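Local structure of pullulanase (Bacillus acidopullulyticus, 2WAN) at residues A[490-499]-A[510-521]; A[531-542]-A[610-618]. The protein hydrolyses alpha-1,6-glucosidic linkages in pullulan and probably in related starch-derived polysaccharides. One frame throughout, in Å; residues are numbered along the deposited sequence.

Contact 1 of 2, residues A[490-499]-A[510-521]; sequences PVEEFNSIDE and DPRNYNVPEGAY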
loop_
_atom_site.group_PDB
_atom_site.type_symbol
_atom_site.label_atom_id
_atom_site.label_comp_id
_atom_site.label_asym_id
_atom_site.label_seq_id
_atom_site.Cartn_x
_atom_site.Cartn_y
_atom_site.Cartn_z
ATOM N N PRO A 490 7.551 11.144 -1.681
ATOM C CA PRO A 490 8.187 10.440 -2.818
ATOM C C PRO A 490 9.412 11.095 -3.470
ATOM O O PRO A 490 9.352 12.235 -3.969
ATOM C CB PRO A 490 7.039 10.302 -3.804
ATOM C CG PRO A 490 5.871 10.023 -2.865
ATOM C CD PRO A 490 6.076 11.032 -1.733
ATOM N N VAL A 491 10.514 10.357 -3.446
ATOM C CA VAL A 491 11.735 10.753 -4.177
ATOM C C VAL A 491 12.044 9.843 -5.387
ATOM O O VAL A 491 13.068 10.016 -6.043
ATOM C CB VAL A 491 12.963 10.896 -3.245
ATOM C CG1 VAL A 491 12.695 11.951 -2.141
ATOM C CG2 VAL A 491 13.395 9.525 -2.653
ATOM N N GLU A 492 11.190 8.859 -5.671
ATOM C CA GLU A 492 11.298 8.146 -6.961
ATOM C C GLU A 492 10.680 9.032 -8.037
ATOM O O GLU A 492 9.557 9.534 -7.873
ATOM C CB GLU A 492 10.602 6.790 -6.928
ATOM C CG GLU A 492 11.242 5.831 -5.931
ATOM C CD GLU A 492 10.524 4.504 -5.796
ATOM O OE1 GLU A 492 9.353 4.379 -6.238
ATOM O OE2 GLU A 492 11.148 3.582 -5.211
ATOM N N GLU A 493 11.430 9.221 -9.129
ATOM C CA GLU A 493 11.056 10.094 -10.247
ATOM C C GLU A 493 9.577 10.043 -10.634
ATOM O O GLU A 493 9.037 8.980 -10.973
ATOM C CB GLU A 493 11.893 9.740 -11.489
ATOM C CG GLU A 493 11.642 10.664 -12.687
ATOM C CD GLU A 493 12.355 11.999 -12.604
ATOM O OE1 GLU A 493 13.114 12.238 -11.646
ATOM O OE2 GLU A 493 12.123 12.844 -13.501
ATOM N N PHE A 494 8.953 11.210 -10.593
ATOM C CA PHE A 494 7.548 11.347 -10.934
ATOM C C PHE A 494 7.331 12.324 -12.098
ATOM O O PHE A 494 8.226 13.099 -12.462
ATOM C CB PHE A 494 6.699 11.699 -9.689
ATOM C CG PHE A 494 7.220 12.859 -8.873
ATOM C CD1 PHE A 494 6.887 14.169 -9.218
ATOM C CD2 PHE A 494 8.021 12.646 -7.731
ATOM C CE1 PHE A 494 7.345 15.253 -8.463
ATOM C CE2 PHE A 494 8.473 13.727 -6.969
ATOM C CZ PHE A 494 8.140 15.033 -7.333
ATOM N N ASN A 495 6.134 12.294 -12.677
ATOM C CA ASN A 495 5.883 12.981 -13.945
ATOM C C ASN A 495 5.472 14.456 -13.843
ATOM O O ASN A 495 5.654 15.225 -14.801
ATOM C CB ASN A 495 4.829 12.183 -14.735
ATOM C CG ASN A 495 4.657 12.689 -16.157
ATOM O OD1 ASN A 495 5.557 12.542 -17.002
ATOM N ND2 ASN A 495 3.512 13.323 -16.423
ATOM N N SER A 496 4.934 14.861 -12.684
ATOM C CA SER A 496 4.198 16.132 -12.566
ATOM C C SER A 496 5.070 17.388 -12.583
ATOM O O SER A 496 4.578 18.503 -12.812
ATOM C CB SER A 496 3.295 16.113 -11.325
ATOM O OG SER A 496 3.996 15.621 -10.187
ATOM N N ILE A 497 6.371 17.214 -12.372
ATOM C CA ILE A 497 7.294 18.337 -12.425
ATOM C C ILE A 497 8.162 18.220 -13.678
ATOM O O ILE A 497 8.817 17.199 -13.906
ATOM C CB ILE A 497 8.191 18.429 -11.146
ATOM C CG1 ILE A 497 7.308 18.646 -9.895
ATOM C CG2 ILE A 497 9.298 19.529 -11.323
ATOM C CD1 ILE A 497 8.097 18.760 -8.573
ATOM N N ASP A 498 8.115 19.258 -14.504
ATOM C CA ASP A 498 9.011 19.401 -15.644
ATOM C C ASP A 498 10.369 19.780 -15.070
ATOM O O ASP A 498 10.495 20.801 -14.418
ATOM C CB ASP A 498 8.457 20.499 -16.575
ATOM C CG ASP A 498 9.381 20.847 -17.749
ATOM O OD1 ASP A 498 10.570 20.457 -17.816
ATOM O OD2 ASP A 498 8.883 21.567 -18.635
ATOM N N GLU A 499 11.381 18.941 -15.301
ATOM C CA GLU A 499 12.721 19.178 -14.743
ATOM C C GLU A 499 13.423 20.427 -15.250
ATOM O O GLU A 499 14.443 20.835 -14.681
ATOM C CB GLU A 499 13.614 17.951 -14.927
ATOM C CG GLU A 499 13.191 16.781 -14.020
ATOM C CD GLU A 499 14.060 15.534 -14.188
ATOM O OE1 GLU A 499 14.813 15.427 -15.193
ATOM O OE2 GLU A 499 13.980 14.636 -13.312
ATOM N N ASP A 510 2.664 10.590 -8.535
ATOM C CA ASP A 510 2.501 10.174 -9.948
ATOM C C ASP A 510 3.818 9.596 -10.526
ATOM O O ASP A 510 4.438 10.190 -11.422
ATOM C CB ASP A 510 1.932 11.325 -10.798
ATOM C CG ASP A 510 2.830 12.551 -10.838
ATOM O OD1 ASP A 510 3.429 12.931 -9.809
ATOM O OD2 ASP A 510 2.909 13.161 -11.925
ATOM N N PRO A 511 4.251 8.427 -10.009
ATOM C CA PRO A 511 5.572 7.907 -10.399
ATOM C C PRO A 511 5.701 7.562 -11.888
ATOM O O PRO A 511 4.729 7.136 -12.539
ATOM C CB PRO A 511 5.717 6.644 -9.548
ATOM C CG PRO A 511 4.312 6.230 -9.257
ATOM C CD PRO A 511 3.542 7.493 -9.108
ATOM N N ARG A 512 6.903 7.750 -12.408
ATOM C CA ARG A 512 7.205 7.437 -13.804
ATOM C C ARG A 512 8.437 6.545 -13.931
ATOM O O ARG A 512 8.421 5.578 -14.708
ATOM C CB ARG A 512 7.430 8.724 -14.609
ATOM C CG ARG A 512 7.678 8.520 -16.140
ATOM C CD ARG A 512 7.863 9.881 -16.826
ATOM N NE ARG A 512 9.113 10.498 -16.376
ATOM C CZ ARG A 512 9.332 11.798 -16.253
ATOM N NH1 ARG A 512 8.394 12.685 -16.569
ATOM N NH2 ARG A 512 10.510 12.214 -15.821
ATOM N N ASN A 513 9.509 6.896 -13.219
ATOM C CA ASN A 513 10.765 6.100 -13.274
ATOM C C ASN A 513 11.128 5.637 -11.860
ATOM O O ASN A 513 11.757 6.361 -11.083
ATOM C CB ASN A 513 11.926 6.877 -13.935
ATOM C CG ASN A 513 11.519 7.503 -15.270
ATOM O OD1 ASN A 513 11.574 6.866 -16.344
ATOM N ND2 ASN A 513 11.085 8.738 -15.206
ATOM N N TYR A 514 10.697 4.427 -11.526
ATOM C CA TYR A 514 10.748 3.961 -10.134
ATOM C C TYR A 514 12.141 3.847 -9.529
ATOM O O TYR A 514 12.283 3.885 -8.302
ATOM C CB TYR A 514 10.026 2.624 -9.983
ATOM C CG TYR A 514 8.512 2.716 -10.052
ATOM C CD1 TYR A 514 7.764 3.123 -8.938
ATOM C CD2 TYR A 514 7.834 2.376 -11.220
ATOM C CE1 TYR A 514 6.381 3.195 -8.988
ATOM C CE2 TYR A 514 6.439 2.455 -11.283
ATOM C CZ TYR A 514 5.728 2.866 -10.149
ATOM O OH TYR A 514 4.355 2.947 -10.180
ATOM N N ASN A 515 13.163 3.693 -10.371
ATOM C CA ASN A 515 14.515 3.416 -9.877
ATOM C C ASN A 515 15.487 4.576 -10.052
ATOM O O ASN A 515 16.712 4.395 -10.023
ATOM C CB ASN A 515 15.023 2.141 -10.544
ATOM C CG ASN A 515 14.117 0.989 -10.241
ATOM O OD1 ASN A 515 13.932 0.652 -9.065
ATOM N ND2 ASN A 515 13.490 0.423 -11.267
ATOM N N VAL A 516 14.913 5.768 -10.207
ATOM C CA VAL A 516 15.661 7.015 -10.433
ATOM C C VAL A 516 15.216 8.048 -9.384
ATOM O O VAL A 516 14.023 8.190 -9.150
ATOM C CB VAL A 516 15.374 7.608 -11.852
ATOM C CG1 VAL A 516 16.110 8.937 -12.078
ATOM C CG2 VAL A 516 15.708 6.575 -12.980
ATOM N N PRO A 517 16.174 8.775 -8.755
ATOM C CA PRO A 517 15.811 9.858 -7.841
ATOM C C PRO A 517 15.160 11.023 -8.570
ATOM O O PRO A 517 15.568 11.365 -9.690
ATOM C CB PRO A 517 17.171 10.314 -7.280
ATOM C CG PRO A 517 18.064 9.122 -7.448
ATOM C CD PRO A 517 17.640 8.577 -8.788
ATOM N N GLU A 518 14.156 11.630 -7.939
ATOM C CA GLU A 518 13.527 12.826 -8.502
ATOM C C GLU A 518 14.540 13.941 -8.810
ATOM O O GLU A 518 15.298 14.368 -7.931
ATOM C CB GLU A 518 12.426 13.341 -7.573
ATOM C CG GLU A 518 11.818 14.678 -8.049
ATOM C CD GLU A 518 11.185 14.601 -9.430
ATOM O OE1 GLU A 518 10.653 13.532 -9.792
ATOM O OE2 GLU A 518 11.188 15.640 -10.173
ATOM N N GLY A 519 14.509 14.436 -10.048
ATOM C CA GLY A 519 15.476 15.445 -10.501
ATOM C C GLY A 519 15.288 16.819 -9.897
ATOM O O GLY A 519 16.261 17.551 -9.668
ATOM N N ALA A 520 14.031 17.176 -9.631
ATOM C CA ALA A 520 13.696 18.525 -9.136
ATOM C C ALA A 520 14.394 18.833 -7.802
ATOM O O ALA A 520 14.674 19.989 -7.508
ATOM C CB ALA A 520 12.161 18.703 -8.996
ATOM N N TYR A 521 14.707 17.793 -7.025
ATOM C CA TYR A 521 15.362 17.983 -5.721
ATOM C C TYR A 521 16.894 17.934 -5.792
ATOM O O TYR A 521 17.559 18.104 -4.771
ATOM C CB TYR A 521 14.829 16.943 -4.700
ATOM C CG TYR A 521 13.318 16.867 -4.611
ATOM C CD1 TYR A 521 12.538 18.030 -4.670
ATOM C CD2 TYR A 521 12.663 15.636 -4.453
ATOM C CE1 TYR A 521 11.129 17.974 -4.603
ATOM C CE2 TYR A 521 11.241 15.566 -4.384
ATOM C CZ TYR A 521 10.499 16.755 -4.454
ATOM O OH TYR A 521 9.127 16.714 -4.385
HETATM O O HOH W 1 8.144 14.491 -3.137
HETATM O O HOH W 2 1.502 13.486 -14.131
HETATM O O HOH W 3 8.140 15.616 -16.127
HETATM O O HOH W 4 9.861 15.148 -15.584
HETATM O O HOH W 5 9.936 15.265 -12.392
#
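Strand 492-494 pairs antiparallel with residues before and after the N513-V516 type I turn, F494 opposite P511 and E492 opposite P517; E493 N donates to V516 O at 2.8 Å, and E493 O accepts from R512 N and N513 N. E518 N binds V491 O, and N495 N binds D510 O. With CG anti to the backbone N (chi1 -176°) and a bend at chi2, E493 runs alongside R512, and its OE2 forms a salt bridge with R512 NH2 at 2.9 Å. E493 OE1 takes G519 N on its syn lone pair and also forms a salt bridge with R530. The R512 guanidinium is pinned a second time, where N495 OD1 meets NH1 at 2.9 Å close to its plane. These segments belong to the long connection following strand 485-488 of the alpha-amylase-type (beta/alpha)8 barrel. Here the E518 carboxylate stacks on the F494 ring, planes 23° apart, and its OE1 accepts F494 N almost head-on at 3.0 Å. Replacing E518 by alanine would probably leave F494 N without this acceptor and the ring face without its stacked carboxylate. Beyond F494, S496 OG donates to D510 OD1 at 2.8 Å, tying the loop at S496 to D510.

Contact 2 of 2, residues A[531-542]-A[610-618]; sequences ITELKQLIQSLH and WVNEYHVDG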
loop_
_atom_site.group_PDB
_atom_site.type_symbol
_atom_site.label_atom_id
_atom_site.label_comp_id
_atom_site.label_asym_id
_atom_site.label_seq_id
_atom_site.Cartn_x
_atom_site.Cartn_y
_atom_site.Cartn_z
ATOM N N ILE A 531 21.745 11.214 -8.086
ATOM C CA ILE A 531 22.101 9.978 -7.376
ATOM C C ILE A 531 23.016 10.316 -6.200
ATOM O O ILE A 531 22.717 9.958 -5.054
ATOM C CB ILE A 531 22.756 8.948 -8.316
ATOM C CG1 ILE A 531 21.790 8.589 -9.458
ATOM C CG2 ILE A 531 23.176 7.682 -7.526
ATOM C CD1 ILE A 531 22.326 7.498 -10.432
ATOM N N THR A 532 24.114 11.031 -6.485
ATOM C CA THR A 532 25.077 11.393 -5.453
ATOM C C THR A 532 24.437 12.221 -4.336
ATOM O O THR A 532 24.698 11.983 -3.153
ATOM C CB THR A 532 26.248 12.164 -6.074
ATOM O OG1 THR A 532 26.855 11.315 -7.060
ATOM C CG2 THR A 532 27.280 12.539 -4.994
ATOM N N GLU A 533 23.580 13.171 -4.716
ATOM C CA GLU A 533 23.007 14.080 -3.728
ATOM C C GLU A 533 22.015 13.408 -2.805
ATOM O O GLU A 533 21.988 13.723 -1.627
ATOM C CB GLU A 533 22.420 15.341 -4.380
ATOM C CG GLU A 533 23.569 16.211 -4.980
ATOM C CD GLU A 533 23.099 17.316 -5.904
ATOM O OE1 GLU A 533 21.887 17.597 -5.943
ATOM O OE2 GLU A 533 23.954 17.919 -6.612
ATOM N N LEU A 534 21.229 12.468 -3.327
ATOM C CA LEU A 534 20.321 11.717 -2.461
ATOM C C LEU A 534 21.113 10.799 -1.541
ATOM O O LEU A 534 20.789 10.668 -0.356
ATOM C CB LEU A 534 19.274 10.954 -3.280
ATOM C CG LEU A 534 18.274 10.068 -2.496
ATOM C CD1 LEU A 534 17.550 10.826 -1.352
ATOM C CD2 LEU A 534 17.259 9.410 -3.421
ATOM N N LYS A 535 22.167 10.185 -2.076
ATOM C CA LYS A 535 23.047 9.402 -1.200
ATOM C C LYS A 535 23.635 10.281 -0.101
ATOM O O LYS A 535 23.768 9.823 1.030
ATOM C CB LYS A 535 24.173 8.702 -1.992
ATOM C CG LYS A 535 23.686 7.577 -2.877
ATOM C CD LYS A 535 24.839 6.989 -3.725
ATOM C CE LYS A 535 24.319 5.796 -4.528
ATOM N NZ LYS A 535 25.329 5.344 -5.547
ATOM N N GLN A 536 23.996 11.535 -0.426
ATOM C CA GLN A 536 24.553 12.439 0.585
ATOM C C GLN A 536 23.525 12.771 1.651
ATOM O O GLN A 536 23.873 12.864 2.820
ATOM C CB GLN A 536 25.111 13.715 -0.058
ATOM C CG GLN A 536 26.378 13.428 -0.855
ATOM C CD GLN A 536 26.869 14.643 -1.629
ATOM O OE1 GLN A 536 26.279 15.043 -2.629
ATOM N NE2 GLN A 536 27.968 15.216 -1.174
ATOM N N LEU A 537 22.263 12.940 1.248
ATOM C CA LEU A 537 21.175 13.130 2.238
ATOM C C LEU A 537 21.131 11.949 3.229
ATOM O O LEU A 537 21.121 12.134 4.458
ATOM C CB LEU A 537 19.819 13.298 1.543
ATOM C CG LEU A 537 18.543 13.423 2.405
ATOM C CD1 LEU A 537 17.425 14.093 1.599
ATOM C CD2 LEU A 537 18.013 12.068 2.905
ATOM N N ILE A 538 21.088 10.744 2.676
ATOM C CA ILE A 538 21.018 9.513 3.475
ATOM C C ILE A 538 22.262 9.364 4.358
ATOM O O ILE A 538 22.152 9.072 5.552
ATOM C CB ILE A 538 20.809 8.300 2.544
ATOM C CG1 ILE A 538 19.443 8.416 1.860
ATOM C CG2 ILE A 538 20.964 6.942 3.303
ATOM C CD1 ILE A 538 19.331 7.560 0.584
ATOM N N GLN A 539 23.431 9.591 3.775
ATOM C CA GLN A 539 24.690 9.549 4.527
ATOM C C GLN A 539 24.681 10.501 5.723
ATOM O O GLN A 539 25.111 10.135 6.845
ATOM C CB GLN A 539 25.854 9.875 3.582
ATOM C CG GLN A 539 27.229 9.822 4.193
ATOM C CD GLN A 539 28.303 10.128 3.157
ATOM O OE1 GLN A 539 28.156 11.044 2.324
ATOM N NE2 GLN A 539 29.392 9.386 3.216
ATOM N N SER A 540 24.195 11.718 5.485
ATOM C CA SER A 540 24.157 12.767 6.504
ATOM C C SER A 540 23.269 12.379 7.676
ATOM O O SER A 540 23.645 12.542 8.829
ATOM C CB SER A 540 23.629 14.084 5.912
ATOM O OG SER A 540 23.545 15.090 6.914
ATOM N N LEU A 541 22.074 11.893 7.352
ATOM C CA LEU A 541 21.104 11.498 8.373
ATOM C C LEU A 541 21.669 10.315 9.173
ATOM O O LEU A 541 21.610 10.335 10.403
ATOM C CB LEU A 541 19.728 11.203 7.775
ATOM C CG LEU A 541 18.936 12.465 7.330
ATOM C CD1 LEU A 541 17.649 12.102 6.637
ATOM C CD2 LEU A 541 18.647 13.394 8.544
ATOM N N HIS A 542 22.260 9.344 8.478
ATOM C CA HIS A 542 22.860 8.192 9.159
ATOM C C HIS A 542 23.946 8.620 10.138
ATOM O O HIS A 542 24.038 8.065 11.236
ATOM C CB HIS A 542 23.466 7.187 8.172
ATOM C CG HIS A 542 22.474 6.349 7.412
ATOM N ND1 HIS A 542 21.134 6.241 7.735
ATOM C CD2 HIS A 542 22.676 5.499 6.378
ATOM C CE1 HIS A 542 20.549 5.392 6.897
ATOM N NE2 HIS A 542 21.473 4.911 6.083
ATOM N N TRP A 610 16.770 -0.124 -4.091
ATOM C CA TRP A 610 16.841 1.056 -3.222
ATOM C C TRP A 610 17.577 0.777 -1.900
ATOM O O TRP A 610 18.386 1.593 -1.432
ATOM C CB TRP A 610 15.445 1.654 -2.986
ATOM C CG TRP A 610 15.006 2.453 -4.182
ATOM C CD1 TRP A 610 14.201 2.025 -5.199
ATOM C CD2 TRP A 610 15.409 3.788 -4.520
ATOM N NE1 TRP A 610 14.044 3.020 -6.140
ATOM C CE2 TRP A 610 14.784 4.114 -5.751
ATOM C CE3 TRP A 610 16.239 4.745 -3.899
ATOM C CZ2 TRP A 610 14.944 5.365 -6.376
ATOM C CZ3 TRP A 610 16.401 6.006 -4.517
ATOM C CH2 TRP A 610 15.751 6.298 -5.751
ATOM N N VAL A 611 17.323 -0.377 -1.297
ATOM C CA VAL A 611 18.069 -0.732 -0.084
ATOM C C VAL A 611 19.557 -0.956 -0.392
ATOM O O VAL A 611 20.432 -0.446 0.305
ATOM C CB VAL A 611 17.465 -1.984 0.586
ATOM C CG1 VAL A 611 18.420 -2.519 1.679
ATOM C CG2 VAL A 611 16.064 -1.628 1.170
ATOM N N ASN A 612 19.849 -1.738 -1.429
ATOM C CA ASN A 612 21.244 -2.085 -1.716
ATOM C C ASN A 612 22.079 -0.891 -2.195
ATOM O O ASN A 612 23.193 -0.678 -1.707
ATOM C CB ASN A 612 21.315 -3.235 -2.716
ATOM C CG ASN A 612 20.906 -4.587 -2.113
ATOM O OD1 ASN A 612 21.143 -4.882 -0.927
ATOM N ND2 ASN A 612 20.291 -5.424 -2.948
ATOM N N GLU A 613 21.534 -0.094 -3.119
ATOM C CA GLU A 613 22.304 1.003 -3.711
ATOM C C GLU A 613 22.317 2.274 -2.857
ATOM O O GLU A 613 23.361 2.973 -2.763
ATOM C CB GLU A 613 21.774 1.322 -5.122
ATOM C CG GLU A 613 22.550 2.360 -5.897
ATOM C CD GLU A 613 23.981 1.913 -6.249
ATOM O OE1 GLU A 613 24.213 0.684 -6.398
ATOM O OE2 GLU A 613 24.854 2.795 -6.372
ATOM N N TYR A 614 21.168 2.586 -2.243
ATOM C CA TYR A 614 21.018 3.840 -1.487
ATOM C C TYR A 614 21.027 3.687 0.035
ATOM O O TYR A 614 21.072 4.683 0.727
ATOM C CB TYR A 614 19.764 4.619 -1.931
ATOM C CG TYR A 614 19.830 5.160 -3.359
ATOM C CD1 TYR A 614 20.183 6.503 -3.616
ATOM C CD2 TYR A 614 19.537 4.334 -4.451
ATOM C CE1 TYR A 614 20.250 6.992 -4.932
ATOM C CE2 TYR A 614 19.592 4.819 -5.763
ATOM C CZ TYR A 614 19.949 6.147 -5.984
ATOM O OH TYR A 614 19.974 6.622 -7.264
ATOM N N HIS A 615 21.027 2.459 0.546
ATOM C CA HIS A 615 21.144 2.207 2.005
ATOM C C HIS A 615 19.927 2.771 2.756
ATOM O O HIS A 615 20.039 3.241 3.888
ATOM C CB HIS A 615 22.450 2.744 2.628
ATOM C CG HIS A 615 23.716 2.270 1.959
ATOM N ND1 HIS A 615 24.959 2.732 2.335
ATOM C CD2 HIS A 615 23.932 1.421 0.920
ATOM C CE1 HIS A 615 25.890 2.172 1.577
ATOM N NE2 HIS A 615 25.296 1.377 0.711
ATOM N N VAL A 616 18.777 2.725 2.098
ATOM C CA VAL A 616 17.558 3.157 2.782
ATOM C C VAL A 616 17.133 2.096 3.791
ATOM O O VAL A 616 17.458 0.900 3.669
ATOM C CB VAL A 616 16.418 3.603 1.831
ATOM C CG1 VAL A 616 16.838 4.868 1.042
ATOM C CG2 VAL A 616 15.973 2.456 0.906
ATOM N N ASP A 617 16.474 2.572 4.852
ATOM C CA ASP A 617 16.236 1.757 6.045
ATOM C C ASP A 617 14.811 1.199 6.149
ATOM O O ASP A 617 14.502 0.432 7.068
ATOM C CB ASP A 617 16.546 2.615 7.278
ATOM C CG ASP A 617 17.942 3.196 7.236
ATOM O OD1 ASP A 617 18.906 2.436 7.441
ATOM O OD2 ASP A 617 18.064 4.424 7.022
ATOM N N GLY A 618 13.942 1.572 5.218
ATOM C CA GLY A 618 12.567 1.115 5.280
ATOM C C GLY A 618 11.691 1.794 4.253
ATOM O O GLY A 618 12.171 2.643 3.502
#
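Y614 enters helix 531-542 as a knob into a hole formed by I531, L534, K535 and I538. The short helical segments cross almost perpendicularly (signed angle -89°), their axes 11.4 Å apart at closest approach.

Apolar packing carries most of the contact. K535 CE lies over one face of the Y614 ring, toward the rim, and K535 CG is 3.7 Å from Y614 CD1; W610 covers the opposite face with CZ3 over the ring centre. L534 CD2 then meets the indole at its edge, 3.7 Å from W610 CZ3. At the far end of the phenol I531 CG2 packs 3.9 Å from Y614 CZ, while I538 CD1 approaches Y614 CB at 3.9 Å. Both helices belong to the outer layer of the (beta/alpha)8 barrel, with strand 547-552 lying between them in sequence; W610 also touches M550 of that strand and F619 of strand 618-621.

The charged interaction lies beside this packing. The K535 chain stays extended beyond CG (chi2 176°), passing over the tyrosine to bring NZ to E613 OE2 on its anti side at 2.7 Å. D415 provides a second salt bridge to the same amine, which also bonds to T414.

One further polar link crosses where helix 597-614 ends. H615 leaves helical geometry with positive phi, and its O receives H542 NE2 at 3.1 Å, nearly within the imidazole plane (N-H...O 151°). The H615 ring itself stacks on W419 and bonds through ND1 to D422.

Contact 1 closes before contact 2 opens along the chain, and their centres lie 16 Å apart on the same side of the molecule's centre. Contact 1 folds up the connection that follows barrel strand 485-488; that connection leads into helix 529-543, which contact 2 packs against helix 597-614. The two contacts meet directly: W610 NE1 lies 2.9 Å from Y514 O, a probable hydrogen bond, and P517 CG packs 3.2 Å from Y614 OH. Side chains of both contacts also touch strand 547-552, with V491 and W610 each reaching M550. The folded connection and helices 529-543 and 597-614 therefore form one packed region within the catalytic barrel.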